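Local coordinates for protein probable amidase (Thermus thermophilus, PDB 2DC0) that belongs to the amidase family as a probable amidase, built around a large mixed beta sheet packed among helices, at residues G189-E194 with I222-S227; K185-R190 with G392-A397; D74-K79 with A98-R103; D2-K7 with V213-F218; I228-V233 with V422-G427. All coordinates share one frame; numbering follows the deposited sequence.

Interaction 1. Residues G189-E194 with I222-S227; sequences GRVSLE and ILAGES
At the edge of the Arg190 guanidinium, near its plane, stands the carboxylate of Glu226, the two planes turned 52° apart. The salt bridge runs from NH1 of Arg190 to OE2 of Glu226 at 3.1 Å, but its bent N-H angle of 127° makes the hydrogen bond weak. NH2 is held more firmly by Asp419, so Glu226 is the lesser partner. The aliphatic part of Arg190 also counts: its CG lies 3.7 Å from CB of Ala224. Deeper in, Val191 straddles Leu223, both CG1 and CG2 of the valine standing 3.8 Å from CB of the leucine. One water ties the backbones, accepting from Ser192 N at 2.8 Å and donating to Leu223 O at 2.8 Å. Ser192 OG then accepts from Glu194 N, an ST turn. In 222-227, positive-phi Gly225 is the C' residue of the Schellman motif that ends helix 213-224, just before Glu226, whose CB points toward 189-194. The contact joins this helix end to the loop after strand 182-185. Val191 packs on Ala206 and Leu223 on Pro208, both of strand 206-210, Leu223 touches helix 99-106 and strand 163-166, and Leu339 and Lys343 of the second subunit pack on Arg190 and Glu226.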
# COMPACT_ATOMS: atom_id res chain seq x y z
N GLY A 189 -7.64 3.86 -7.73
CA GLY A 189 -7.18 4.42 -8.99
C GLY A 189 -7.59 3.77 -10.30
O GLY A 189 -7.36 4.36 -11.36
N ARG A 190 -8.20 2.59 -10.26
CA ARG A 190 -8.59 1.94 -11.50
C ARG A 190 -9.57 2.83 -12.29
O ARG A 190 -9.47 2.93 -13.51
CB ARG A 190 -9.22 0.58 -11.22
CG ARG A 190 -9.46 -0.23 -12.48
CD ARG A 190 -10.01 -1.60 -12.16
NE ARG A 190 -9.03 -2.46 -11.50
CZ ARG A 190 -7.98 -3.02 -12.11
NH1 ARG A 190 -7.78 -2.82 -13.40
NH2 ARG A 190 -7.16 -3.80 -11.42
N VAL A 191 -10.50 3.46 -11.59
CA VAL A 191 -11.46 4.36 -12.23
C VAL A 191 -11.01 5.78 -11.88
O VAL A 191 -10.86 6.12 -10.71
CB VAL A 191 -12.90 4.12 -11.73
CG1 VAL A 191 -13.85 5.13 -12.37
CG2 VAL A 191 -13.34 2.71 -12.07
N SER A 192 -10.79 6.60 -12.90
CA SER A 192 -10.32 7.96 -12.69
C SER A 192 -11.25 8.85 -11.90
O SER A 192 -12.46 8.87 -12.12
CB SER A 192 -10.02 8.64 -14.03
OG SER A 192 -9.66 9.99 -13.81
N LEU A 193 -10.67 9.60 -10.97
CA LEU A 193 -11.42 10.54 -10.16
C LEU A 193 -11.08 11.97 -10.59
O LEU A 193 -11.34 12.93 -9.88
CB LEU A 193 -11.10 10.35 -8.67
CG LEU A 193 -11.94 9.26 -8.00
CD1 LEU A 193 -11.37 8.93 -6.62
CD2 LEU A 193 -13.38 9.73 -7.89
N GLU A 194 -10.48 12.08 -11.78
CA GLU A 194 -10.11 13.39 -12.33
C GLU A 194 -11.37 14.22 -12.61
O GLU A 194 -12.33 13.71 -13.18
CB GLU A 194 -9.31 13.19 -13.63
CG GLU A 194 -8.87 14.49 -14.31
CD GLU A 194 -8.27 14.25 -15.69
OE1 GLU A 194 -7.40 13.35 -15.82
OE2 GLU A 194 -8.65 14.95 -16.64
N ILE A 222 -16.04 -0.34 -18.44
CA ILE A 222 -16.26 0.90 -19.17
C ILE A 222 -15.67 2.09 -18.41
O ILE A 222 -15.03 2.96 -18.99
CB ILE A 222 -17.77 1.16 -19.41
CG1 ILE A 222 -18.37 0.02 -20.23
CG2 ILE A 222 -17.97 2.50 -20.10
CD1 ILE A 222 -17.77 -0.24 -21.63
N LEU A 223 -15.88 2.11 -17.09
CA LEU A 223 -15.37 3.20 -16.26
C LEU A 223 -13.86 3.22 -16.19
O LEU A 223 -13.24 4.28 -16.13
CB LEU A 223 -15.94 3.08 -14.84
CG LEU A 223 -17.42 3.45 -14.70
CD1 LEU A 223 -17.93 2.98 -13.34
CD2 LEU A 223 -17.58 4.95 -14.86
N ALA A 224 -13.26 2.03 -16.19
CA ALA A 224 -11.81 1.90 -16.12
C ALA A 224 -11.18 2.02 -17.50
O ALA A 224 -9.99 2.30 -17.63
CB ALA A 224 -11.44 0.57 -15.49
N GLY A 225 -11.99 1.79 -18.53
CA GLY A 225 -11.48 1.87 -19.89
C GLY A 225 -10.61 0.68 -20.24
O GLY A 225 -9.71 0.78 -21.07
N GLU A 226 -10.86 -0.46 -19.61
CA GLU A 226 -10.08 -1.66 -19.88
C GLU A 226 -10.91 -2.89 -19.58
O GLU A 226 -11.84 -2.84 -18.77
CB GLU A 226 -8.80 -1.67 -19.03
CG GLU A 226 -9.07 -1.75 -17.53
CD GLU A 226 -7.81 -1.55 -16.68
OE1 GLU A 226 -6.79 -2.22 -16.95
OE2 GLU A 226 -7.86 -0.74 -15.73
N SER A 227 -10.60 -4.00 -20.24
CA SER A 227 -11.34 -5.23 -20.00
C SER A 227 -10.81 -5.88 -18.73
O SER A 227 -9.62 -5.78 -18.42
CB SER A 227 -11.20 -6.19 -21.18
OG SER A 227 -9.88 -6.67 -21.29
O HOH W 1 -11.12 5.96 -15.61

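Interaction 2. Residues K185-R190 with G392-A397; sequences KPSYGR and GVPTLA
Gly392, with positive phi at the Schellman end of a helix, sets its CA 3.8 Å from CB of Tyr188 and turns its carbonyl to the other backbone. Gly392 O accepts from Tyr188 N at 2.9 Å (N-H angle 162°) and also meets the CA of Ser187 in a CA-H...O contact. Val393 points its side chain away, and its carbonyl does the work. Lys185 NZ bonds Val393 O from above one face of the carbonyl plane, though the modelled 2.5 Å is too short to trust, while Thr395 OG1 comes 3.1 Å from the same oxygen over the other face. The lysine gets there by folding back on itself, chi3 74° and chi4 63°, which also lets NZ bond Pro186 O. Two backbone carbonyls, of Val393 and Pro186, accept from this buried ammonium group. Pro394 follows, its CD 3.2 Å from Ser187 OG, a hydroxyl whose polar partners are Asp419 and Gly417, and its CA directed at Lys185 O. At Thr395 the chain enters strand 395-403, and with Lys185 forms an antiparallel hydrogen-bonded pair, Thr395 N to Lys185 O 2.8 Å and Lys185 N to Thr395 O 2.9 Å. Here the ladder between strands 182-185 and 395-403 begins, adjacent strands of the amidase sheet; beyond it residues Ser187 to Arg190 form a type II turn. Leu396 directs its side chain to Val422 of helix 419-430, and Ala397 carries the ladder on to Gly183.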
# COMPACT_ATOMS: atom_id res chain seq x y z
N LYS A 185 -16.38 -1.33 -5.23
CA LYS A 185 -15.28 -0.39 -5.05
C LYS A 185 -14.06 -1.08 -5.64
O LYS A 185 -13.48 -1.97 -5.01
CB LYS A 185 -15.00 -0.08 -3.57
CG LYS A 185 -13.83 0.92 -3.39
CD LYS A 185 -13.21 0.87 -2.00
CE LYS A 185 -12.35 -0.37 -1.81
NZ LYS A 185 -11.18 -0.37 -2.75
N PRO A 186 -13.65 -0.68 -6.86
CA PRO A 186 -12.50 -1.29 -7.51
C PRO A 186 -11.21 -0.94 -6.78
O PRO A 186 -11.21 -0.16 -5.82
CB PRO A 186 -12.51 -0.67 -8.91
CG PRO A 186 -13.94 -0.26 -9.11
CD PRO A 186 -14.31 0.29 -7.75
N SER A 187 -10.11 -1.52 -7.25
CA SER A 187 -8.81 -1.23 -6.67
C SER A 187 -8.61 0.27 -6.80
O SER A 187 -9.09 0.89 -7.76
CB SER A 187 -7.69 -1.94 -7.44
OG SER A 187 -7.80 -3.35 -7.32
N TYR A 188 -7.92 0.86 -5.84
CA TYR A 188 -7.66 2.30 -5.87
C TYR A 188 -7.12 2.75 -7.23
O TYR A 188 -6.28 2.07 -7.82
CB TYR A 188 -6.64 2.67 -4.78
CG TYR A 188 -6.26 4.13 -4.78
CD1 TYR A 188 -7.06 5.08 -4.15
CD2 TYR A 188 -5.08 4.56 -5.39
CE1 TYR A 188 -6.71 6.43 -4.14
CE2 TYR A 188 -4.72 5.91 -5.39
CZ TYR A 188 -5.53 6.83 -4.76
OH TYR A 188 -5.17 8.17 -4.75
N GLY A 189 -7.64 3.86 -7.73
CA GLY A 189 -7.18 4.42 -8.99
C GLY A 189 -7.59 3.77 -10.30
O GLY A 189 -7.36 4.36 -11.36
N ARG A 190 -8.20 2.59 -10.26
CA ARG A 190 -8.59 1.94 -11.50
C ARG A 190 -9.57 2.83 -12.29
O ARG A 190 -9.47 2.93 -13.51
CB ARG A 190 -9.22 0.58 -11.22
CG ARG A 190 -9.46 -0.23 -12.48
CD ARG A 190 -10.01 -1.60 -12.16
NE ARG A 190 -9.03 -2.46 -11.50
CZ ARG A 190 -7.98 -3.02 -12.11
NH1 ARG A 190 -7.78 -2.82 -13.40
NH2 ARG A 190 -7.16 -3.80 -11.42
N GLY A 392 -6.97 0.44 -0.30
CA GLY A 392 -7.17 0.37 -1.74
C GLY A 392 -7.48 -0.94 -2.46
O GLY A 392 -7.39 -0.98 -3.69
N VAL A 393 -7.86 -1.99 -1.73
CA VAL A 393 -8.14 -3.27 -2.37
C VAL A 393 -9.57 -3.38 -2.89
O VAL A 393 -10.50 -2.79 -2.33
CB VAL A 393 -7.87 -4.44 -1.39
CG1 VAL A 393 -6.39 -4.45 -1.02
CG2 VAL A 393 -8.72 -4.31 -0.15
N PRO A 394 -9.77 -4.12 -4.00
CA PRO A 394 -11.10 -4.29 -4.59
C PRO A 394 -12.08 -4.96 -3.64
O PRO A 394 -11.80 -6.03 -3.11
CB PRO A 394 -10.82 -5.12 -5.84
CG PRO A 394 -9.62 -5.95 -5.43
CD PRO A 394 -8.77 -4.94 -4.71
N THR A 395 -13.22 -4.32 -3.42
CA THR A 395 -14.22 -4.85 -2.51
C THR A 395 -15.63 -4.71 -3.06
O THR A 395 -16.07 -3.63 -3.45
CB THR A 395 -14.15 -4.13 -1.15
OG1 THR A 395 -12.78 -4.11 -0.70
CG2 THR A 395 -15.00 -4.86 -0.13
N LEU A 396 -16.35 -5.83 -3.10
CA LEU A 396 -17.71 -5.87 -3.60
C LEU A 396 -18.71 -5.97 -2.46
O LEU A 396 -18.46 -6.64 -1.46
CB LEU A 396 -17.89 -7.09 -4.51
CG LEU A 396 -19.29 -7.34 -5.06
CD1 LEU A 396 -19.61 -6.26 -6.10
CD2 LEU A 396 -19.35 -8.72 -5.71
N ALA A 397 -19.84 -5.28 -2.60
CA ALA A 397 -20.91 -5.37 -1.61
C ALA A 397 -22.13 -5.88 -2.37
O ALA A 397 -22.50 -5.31 -3.40
CB ALA A 397 -21.21 -3.99 -0.98

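Interaction 3. Residues D74-K79 with A98-R103; sequences DLFPVK and ARAVRR
Phe76 offers the rim of its ring to the start of helix 99-106: CD1 is 3.7 Å from CB of Ala98, which lies at the ring edge near its plane. A chi1 of -74°, with CG opposite the carbonyl carbon, swings the ring toward the helix, where CE1 also approaches Ala100 CB obliquely. One ring face is already taken by Leu75, whose CD1 sits 3.5 Å above the plane over the centre. The CB of Phe76 rests against CG2 of Val101 at 3.8 Å. In Val101, chi1 of 169° divides the branches: CG2 is turned to Phe76 and to Pro77 O, while CG1 meets CG2 of Val78 at 3.9 Å. The two valines cross at about a right angle, so branch meets branch rather than lying alongside. Between these apolar groups Pro77 does two jobs. Its CD packs 3.7 Å from Ala98 CB, and its carbonyl accepts from Ala98 N at 3.0 Å with a straight N-H angle of 164°, the donor tilted from the carbonyl plane. Ala98 occupies the N-cap position, so this bond ties the residue just before the helix to the loop. The loop after strand 69-73 is thereby laid along the first turn of the helix that follows it. On the sheet, Phe76 and Ala100 both touch Leu164 of strand 163-166, while Val101 touches Val72 of strand 69-73 and Leu111 of strand 110-115.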
# COMPACT_ATOMS: atom_id res chain seq x y z
N ASP A 74 -23.79 13.57 -7.05
CA ASP A 74 -23.53 15.00 -7.25
C ASP A 74 -22.18 15.61 -6.87
O ASP A 74 -22.13 16.76 -6.43
CB ASP A 74 -24.65 15.84 -6.61
CG ASP A 74 -24.78 17.22 -7.25
OD1 ASP A 74 -24.51 17.33 -8.47
OD2 ASP A 74 -25.15 18.19 -6.56
N LEU A 75 -21.10 14.86 -7.04
CA LEU A 75 -19.76 15.40 -6.79
C LEU A 75 -18.97 15.28 -8.09
O LEU A 75 -17.85 15.77 -8.19
CB LEU A 75 -19.05 14.66 -5.65
CG LEU A 75 -18.86 13.14 -5.68
CD1 LEU A 75 -17.80 12.74 -6.70
CD2 LEU A 75 -18.42 12.69 -4.28
N PHE A 76 -19.58 14.61 -9.07
CA PHE A 76 -19.00 14.42 -10.40
C PHE A 76 -19.65 15.44 -11.34
O PHE A 76 -20.87 15.43 -11.53
CB PHE A 76 -19.33 13.02 -10.95
CG PHE A 76 -18.55 11.90 -10.32
CD1 PHE A 76 -17.20 11.71 -10.61
CD2 PHE A 76 -19.19 10.99 -9.48
CE1 PHE A 76 -16.50 10.62 -10.08
CE2 PHE A 76 -18.50 9.90 -8.93
CZ PHE A 76 -17.15 9.72 -9.23
N PRO A 77 -18.86 16.33 -11.94
CA PRO A 77 -19.48 17.30 -12.85
C PRO A 77 -20.05 16.59 -14.09
O PRO A 77 -19.45 15.66 -14.62
CB PRO A 77 -18.32 18.22 -13.20
CG PRO A 77 -17.52 18.22 -11.92
CD PRO A 77 -17.50 16.76 -11.58
N VAL A 78 -21.23 17.02 -14.52
CA VAL A 78 -21.87 16.45 -15.70
C VAL A 78 -22.28 17.62 -16.58
O VAL A 78 -22.82 18.61 -16.08
CB VAL A 78 -23.13 15.62 -15.31
CG1 VAL A 78 -23.88 15.19 -16.55
CG2 VAL A 78 -22.72 14.40 -14.50
N LYS A 79 -22.03 17.52 -17.88
CA LYS A 79 -22.38 18.59 -18.80
C LYS A 79 -23.86 18.95 -18.72
O LYS A 79 -24.72 18.06 -18.72
CB LYS A 79 -22.04 18.21 -20.24
CG LYS A 79 -20.57 18.02 -20.53
CD LYS A 79 -20.34 17.80 -22.01
CE LYS A 79 -18.86 17.77 -22.35
NZ LYS A 79 -18.63 17.65 -23.82
N ALA A 98 -16.50 15.42 -15.33
CA ALA A 98 -15.52 14.55 -14.69
C ALA A 98 -15.07 13.49 -15.69
O ALA A 98 -15.83 13.12 -16.59
CB ALA A 98 -16.13 13.87 -13.46
N ARG A 99 -13.84 13.02 -15.54
CA ARG A 99 -13.31 12.01 -16.45
C ARG A 99 -14.16 10.75 -16.47
O ARG A 99 -14.42 10.18 -17.53
CB ARG A 99 -11.88 11.65 -16.07
CG ARG A 99 -11.22 10.71 -17.07
CD ARG A 99 -10.91 11.44 -18.37
NE ARG A 99 -10.33 10.56 -19.38
CZ ARG A 99 -11.02 9.72 -20.14
NH1 ARG A 99 -12.34 9.64 -20.01
NH2 ARG A 99 -10.40 8.96 -21.03
N ALA A 100 -14.58 10.30 -15.30
CA ALA A 100 -15.39 9.08 -15.21
C ALA A 100 -16.73 9.24 -15.93
O ALA A 100 -17.25 8.28 -16.50
CB ALA A 100 -15.61 8.69 -13.75
N VAL A 101 -17.28 10.45 -15.88
CA VAL A 101 -18.55 10.75 -16.54
C VAL A 101 -18.35 10.71 -18.05
O VAL A 101 -19.20 10.20 -18.79
CB VAL A 101 -19.07 12.15 -16.09
CG1 VAL A 101 -20.25 12.59 -16.96
CG2 VAL A 101 -19.51 12.08 -14.63
N ARG A 102 -17.23 11.25 -18.51
CA ARG A 102 -16.91 11.25 -19.93
C ARG A 102 -16.84 9.81 -20.43
O ARG A 102 -17.22 9.52 -21.57
CB ARG A 102 -15.57 11.95 -20.18
CG ARG A 102 -15.11 11.94 -21.62
CD ARG A 102 -13.88 12.80 -21.84
NE ARG A 102 -14.16 14.22 -21.58
CZ ARG A 102 -14.01 14.82 -20.40
NH1 ARG A 102 -13.57 14.14 -19.35
NH2 ARG A 102 -14.30 16.11 -20.27
N ARG A 103 -16.36 8.90 -19.59
CA ARG A 103 -16.27 7.49 -19.95
C ARG A 103 -17.67 6.97 -20.22
O ARG A 103 -17.91 6.26 -21.20
CB ARG A 103 -15.63 6.68 -18.82
CG ARG A 103 -14.11 6.78 -18.73
CD ARG A 103 -13.45 6.03 -19.87
NE ARG A 103 -11.99 6.10 -19.82
CZ ARG A 103 -11.19 5.53 -20.72
NH1 ARG A 103 -11.70 4.85 -21.73
NH2 ARG A 103 -9.87 5.65 -20.61

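Interaction 4. Residues D2-K7 with V213-F218; sequences DLLEAK and VRDAHF
The ionic part of the contact is a side-on grip of Arg214 on Asp2. NE of Arg214 donates to OD2 of Asp2 at 2.9 Å, and NH2 of Arg214 donates to OD1 of Asp2 at 3.0 Å, using the syn lone pair of that oxygen. Both oxygens lie close to the guanidinium plane, though the two flat groups are turned 32° from one another. Arg214 reaches there through a chain extended from CG to NE, and Ser212 OG bonds Asp2 OD2 as well. Among the hydrogen bonds to backbone, Asp2 OD1 accepts from Glu5 N at 2.9 Å, the capping bond of an N-cap residue. The second carboxylate, that of Asp215, straddles the next two amides: OD2 accepts from Leu3 N at 2.6 Å and OD1 from Leu4 N at 3.2 Å, each met on the syn side somewhat out of plane. Helix 3-11 starts with two aspartates on its first-turn N-H groups, one its own and one from helix 213-224; the axes of 3-7 and 213-218 pass 9.8 Å apart at 83°. The carboxylates themselves come within 3.6 Å, Asp2 OD2 to Asp215 OD1; the arginine and the helix start probably ease this closeness. Apolar contacts complete the interface. Leu4 CB lies over one guanidinium face, offset toward its rim, while its branches part: CD1 runs along CD and CG of Arg214, and CD2 makes a CH-pi contact with the Phe218 ring, 3.7 Å from its centroid. Lys7 brushes CZ of that ring with CD, its ammonium group being paired with Glu11.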
# COMPACT_ATOMS: atom_id res chain seq x y z
N ASP A 2 -32.03 -5.17 -15.41
CA ASP A 2 -30.72 -4.56 -15.20
C ASP A 2 -30.15 -4.05 -16.52
O ASP A 2 -30.78 -4.16 -17.57
CB ASP A 2 -29.76 -5.54 -14.52
CG ASP A 2 -29.43 -6.75 -15.38
OD1 ASP A 2 -29.90 -6.82 -16.54
OD2 ASP A 2 -28.70 -7.63 -14.89
N LEU A 3 -28.95 -3.47 -16.46
CA LEU A 3 -28.29 -2.91 -17.64
C LEU A 3 -28.16 -3.86 -18.82
O LEU A 3 -28.52 -3.50 -19.95
CB LEU A 3 -26.88 -2.41 -17.28
CG LEU A 3 -26.74 -1.06 -16.56
CD1 LEU A 3 -25.29 -0.87 -16.14
CD2 LEU A 3 -27.18 0.06 -17.49
N LEU A 4 -27.64 -5.05 -18.58
CA LEU A 4 -27.44 -6.02 -19.65
C LEU A 4 -28.74 -6.55 -20.25
O LEU A 4 -28.79 -6.84 -21.44
CB LEU A 4 -26.54 -7.16 -19.17
CG LEU A 4 -25.13 -6.69 -18.80
CD1 LEU A 4 -24.30 -7.87 -18.28
CD2 LEU A 4 -24.46 -6.08 -20.01
N GLU A 5 -29.79 -6.66 -19.45
CA GLU A 5 -31.06 -7.15 -19.97
C GLU A 5 -31.68 -6.04 -20.83
O GLU A 5 -32.22 -6.31 -21.90
CB GLU A 5 -32.02 -7.52 -18.85
CG GLU A 5 -33.25 -8.28 -19.34
CD GLU A 5 -34.37 -8.32 -18.32
OE1 GLU A 5 -34.13 -8.77 -17.18
OE2 GLU A 5 -35.50 -7.90 -18.67
N ALA A 6 -31.59 -4.80 -20.35
CA ALA A 6 -32.13 -3.66 -21.10
C ALA A 6 -31.37 -3.51 -22.41
O ALA A 6 -31.94 -3.17 -23.44
CB ALA A 6 -32.01 -2.38 -20.27
N LYS A 7 -30.07 -3.76 -22.35
CA LYS A 7 -29.22 -3.66 -23.52
C LYS A 7 -29.64 -4.72 -24.54
O LYS A 7 -29.52 -4.50 -25.75
CB LYS A 7 -27.76 -3.87 -23.10
CG LYS A 7 -26.74 -3.65 -24.20
CD LYS A 7 -25.33 -3.65 -23.62
CE LYS A 7 -24.29 -3.51 -24.72
NZ LYS A 7 -24.31 -4.69 -25.63
N VAL A 213 -24.34 -8.29 -10.17
CA VAL A 213 -22.89 -8.35 -10.24
C VAL A 213 -22.40 -8.25 -11.69
O VAL A 213 -21.35 -7.65 -11.94
CB VAL A 213 -22.34 -9.64 -9.60
CG1 VAL A 213 -20.83 -9.72 -9.80
CG2 VAL A 213 -22.67 -9.65 -8.11
N ARG A 214 -23.14 -8.82 -12.63
CA ARG A 214 -22.71 -8.76 -14.03
C ARG A 214 -22.71 -7.31 -14.52
O ARG A 214 -21.89 -6.93 -15.36
CB ARG A 214 -23.59 -9.64 -14.93
CG ARG A 214 -25.04 -9.19 -15.05
CD ARG A 214 -25.79 -10.08 -16.03
NE ARG A 214 -27.12 -9.56 -16.33
CZ ARG A 214 -27.93 -10.07 -17.25
NH1 ARG A 214 -27.54 -11.12 -17.96
NH2 ARG A 214 -29.13 -9.54 -17.47
N ASP A 215 -23.64 -6.51 -14.00
CA ASP A 215 -23.70 -5.10 -14.37
C ASP A 215 -22.50 -4.36 -13.76
O ASP A 215 -21.90 -3.49 -14.40
CB ASP A 215 -24.99 -4.45 -13.84
CG ASP A 215 -26.16 -4.60 -14.81
OD1 ASP A 215 -26.04 -5.36 -15.79
OD2 ASP A 215 -27.20 -3.96 -14.57
N ALA A 216 -22.15 -4.72 -12.52
CA ALA A 216 -21.03 -4.09 -11.83
C ALA A 216 -19.73 -4.28 -12.62
O ALA A 216 -18.94 -3.35 -12.78
CB ALA A 216 -20.88 -4.67 -10.41
N HIS A 217 -19.51 -5.50 -13.10
CA HIS A 217 -18.33 -5.83 -13.89
C HIS A 217 -18.36 -5.08 -15.23
O HIS A 217 -17.37 -4.48 -15.65
CB HIS A 217 -18.29 -7.34 -14.16
CG HIS A 217 -17.37 -7.72 -15.28
ND1 HIS A 217 -15.99 -7.69 -15.16
CD2 HIS A 217 -17.63 -8.13 -16.55
CE1 HIS A 217 -15.45 -8.05 -16.31
NE2 HIS A 217 -16.42 -8.32 -17.16
N PHE A 218 -19.51 -5.14 -15.89
CA PHE A 218 -19.71 -4.49 -17.18
C PHE A 218 -19.40 -3.01 -17.12
O PHE A 218 -18.63 -2.48 -17.93
CB PHE A 218 -21.16 -4.71 -17.62
CG PHE A 218 -21.52 -4.06 -18.93
CD1 PHE A 218 -20.80 -4.34 -20.09
CD2 PHE A 218 -22.60 -3.18 -19.02
CE1 PHE A 218 -21.15 -3.77 -21.32
CE2 PHE A 218 -22.96 -2.60 -20.24
CZ PHE A 218 -22.23 -2.90 -21.39

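Interaction 5. Residues I228-V233 with V422-G427; sequences IPLEGV and VLALGG
Ala424 takes the middle of the contact, its CB 3.5 Å from the carbonyl O of Glu231 and 4.0 Å from CG2 of Val233. On one flank Leu230 brings its CD2 to the helix, 3.9 Å from Ala424 N and 4.0 Å from CB of Leu423; the two leucines meet obliquely, so a methyl of one rests on the base of the other. On the other flank Val233 spreads its branches across the helix. With chi1 at 175°, CG2 lies beside the backbone N and settles 3.7 Å from Ala424 O, whereas CG1, beside the carbonyl carbon, touches CD2 of Leu425 at 4.1 Å. The valine and Leu425 cross at about a right angle. The contacts between the segments are apolar or van der Waals, methyl groups against helix backbone and short side chains, with much of the loop at the surface. What results is an irregular connection, running from helix 213-224 to strand 237-240 in the amidase fold, lying across the Ala424 side of helix 419-430. The helix keeps its own spacing through regular backbone bonds, Gly426 N to Val422 O and Gly427 N to Leu423 O, the two glycines following the touching residues. Farther out, Leu423 lies on Phe184 of strand 182-185 and on His217, which Leu230 and Ile228 also touch, so that the start of the loop also packs on helix 213-224. Glu221 on that helix accepts from the backbone N of Ile228, and Leu425 packs against Pro236 and Asp349.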
# COMPACT_ATOMS: atom_id res chain seq x y z
N ILE A 228 -11.70 -6.55 -18.02
CA ILE A 228 -11.36 -7.23 -16.78
C ILE A 228 -11.77 -8.69 -16.92
O ILE A 228 -12.94 -9.03 -16.80
CB ILE A 228 -12.11 -6.59 -15.59
CG1 ILE A 228 -11.69 -5.13 -15.46
CG2 ILE A 228 -11.82 -7.37 -14.31
CD1 ILE A 228 -12.55 -4.22 -14.54
N PRO A 229 -10.81 -9.58 -17.20
CA PRO A 229 -11.08 -11.01 -17.37
C PRO A 229 -11.83 -11.63 -16.18
O PRO A 229 -11.53 -11.33 -15.03
CB PRO A 229 -9.69 -11.61 -17.54
CG PRO A 229 -8.93 -10.51 -18.21
CD PRO A 229 -9.38 -9.29 -17.42
N LEU A 230 -12.80 -12.48 -16.48
CA LEU A 230 -13.57 -13.16 -15.45
C LEU A 230 -13.29 -14.66 -15.52
O LEU A 230 -13.84 -15.36 -16.36
CB LEU A 230 -15.07 -12.92 -15.63
CG LEU A 230 -15.60 -11.53 -15.30
CD1 LEU A 230 -17.10 -11.48 -15.56
CD2 LEU A 230 -15.31 -11.19 -13.84
N GLU A 231 -12.42 -15.14 -14.64
CA GLU A 231 -12.07 -16.56 -14.62
C GLU A 231 -13.16 -17.37 -13.93
O GLU A 231 -13.88 -16.87 -13.07
CB GLU A 231 -10.74 -16.77 -13.90
CG GLU A 231 -9.56 -16.06 -14.55
CD GLU A 231 -9.27 -16.58 -15.94
OE1 GLU A 231 -8.93 -17.78 -16.07
OE2 GLU A 231 -9.36 -15.78 -16.91
N GLY A 232 -13.29 -18.63 -14.33
CA GLY A 232 -14.29 -19.49 -13.73
C GLY A 232 -14.03 -19.67 -12.25
O GLY A 232 -12.91 -19.47 -11.77
N VAL A 233 -15.07 -20.05 -11.52
CA VAL A 233 -14.92 -20.27 -10.08
C VAL A 233 -15.14 -21.74 -9.77
O VAL A 233 -16.12 -22.34 -10.20
CB VAL A 233 -15.94 -19.44 -9.28
CG1 VAL A 233 -15.85 -19.79 -7.81
CG2 VAL A 233 -15.69 -17.96 -9.49
N VAL A 422 -12.58 -10.79 -7.71
CA VAL A 422 -13.62 -10.39 -6.77
C VAL A 422 -14.99 -10.45 -7.44
O VAL A 422 -15.95 -10.99 -6.89
CB VAL A 422 -13.37 -8.97 -6.23
CG1 VAL A 422 -14.56 -8.50 -5.40
CG2 VAL A 422 -12.10 -8.97 -5.39
N LEU A 423 -15.07 -9.88 -8.64
CA LEU A 423 -16.32 -9.86 -9.39
C LEU A 423 -16.78 -11.28 -9.75
O LEU A 423 -17.97 -11.57 -9.72
CB LEU A 423 -16.15 -9.00 -10.64
CG LEU A 423 -16.04 -7.51 -10.29
CD1 LEU A 423 -15.53 -6.70 -11.49
CD2 LEU A 423 -17.40 -7.00 -9.83
N ALA A 424 -15.83 -12.15 -10.08
CA ALA A 424 -16.17 -13.53 -10.41
C ALA A 424 -16.73 -14.23 -9.17
O ALA A 424 -17.75 -14.92 -9.25
CB ALA A 424 -14.94 -14.27 -10.94
N LEU A 425 -16.06 -14.07 -8.04
CA LEU A 425 -16.52 -14.69 -6.80
C LEU A 425 -17.87 -14.10 -6.40
O LEU A 425 -18.72 -14.79 -5.83
CB LEU A 425 -15.50 -14.49 -5.68
CG LEU A 425 -14.18 -15.24 -5.83
CD1 LEU A 425 -13.14 -14.66 -4.87
CD2 LEU A 425 -14.38 -16.73 -5.57
N GLY A 426 -18.08 -12.82 -6.70
CA GLY A 426 -19.34 -12.18 -6.37
C GLY A 426 -20.47 -12.81 -7.17
O GLY A 426 -21.57 -13.03 -6.65
N GLY A 427 -20.20 -13.09 -8.44
CA GLY A 427 -21.22 -13.70 -9.29
C GLY A 427 -21.55 -15.10 -8.81
O GLY A 427 -22.71 -15.52 -8.84

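Interactions 2 and 3 are the buried contacts, yet they differ: the first is mostly backbone hydrogen bonding at the end of a strand pair, with an enclosed lysine, the second apolar side chains around one backbone hydrogen bond. The other three are partly buried. Interactions 1 and 4 bring charge to opposite ends of helix 213-224: a salt bridge with a weak hydrogen bond at its C-terminal end and aspartates gripped by an arginine and backbone N-H groups near its start. Interaction 5, the most apolar, meets interaction 2 through Leu396 and Val422. Interactions 1 and 2 share Gly189 and Arg190, and both contacts touch the second subunit. Glu194 and Arg99 join interactions 1 and 3.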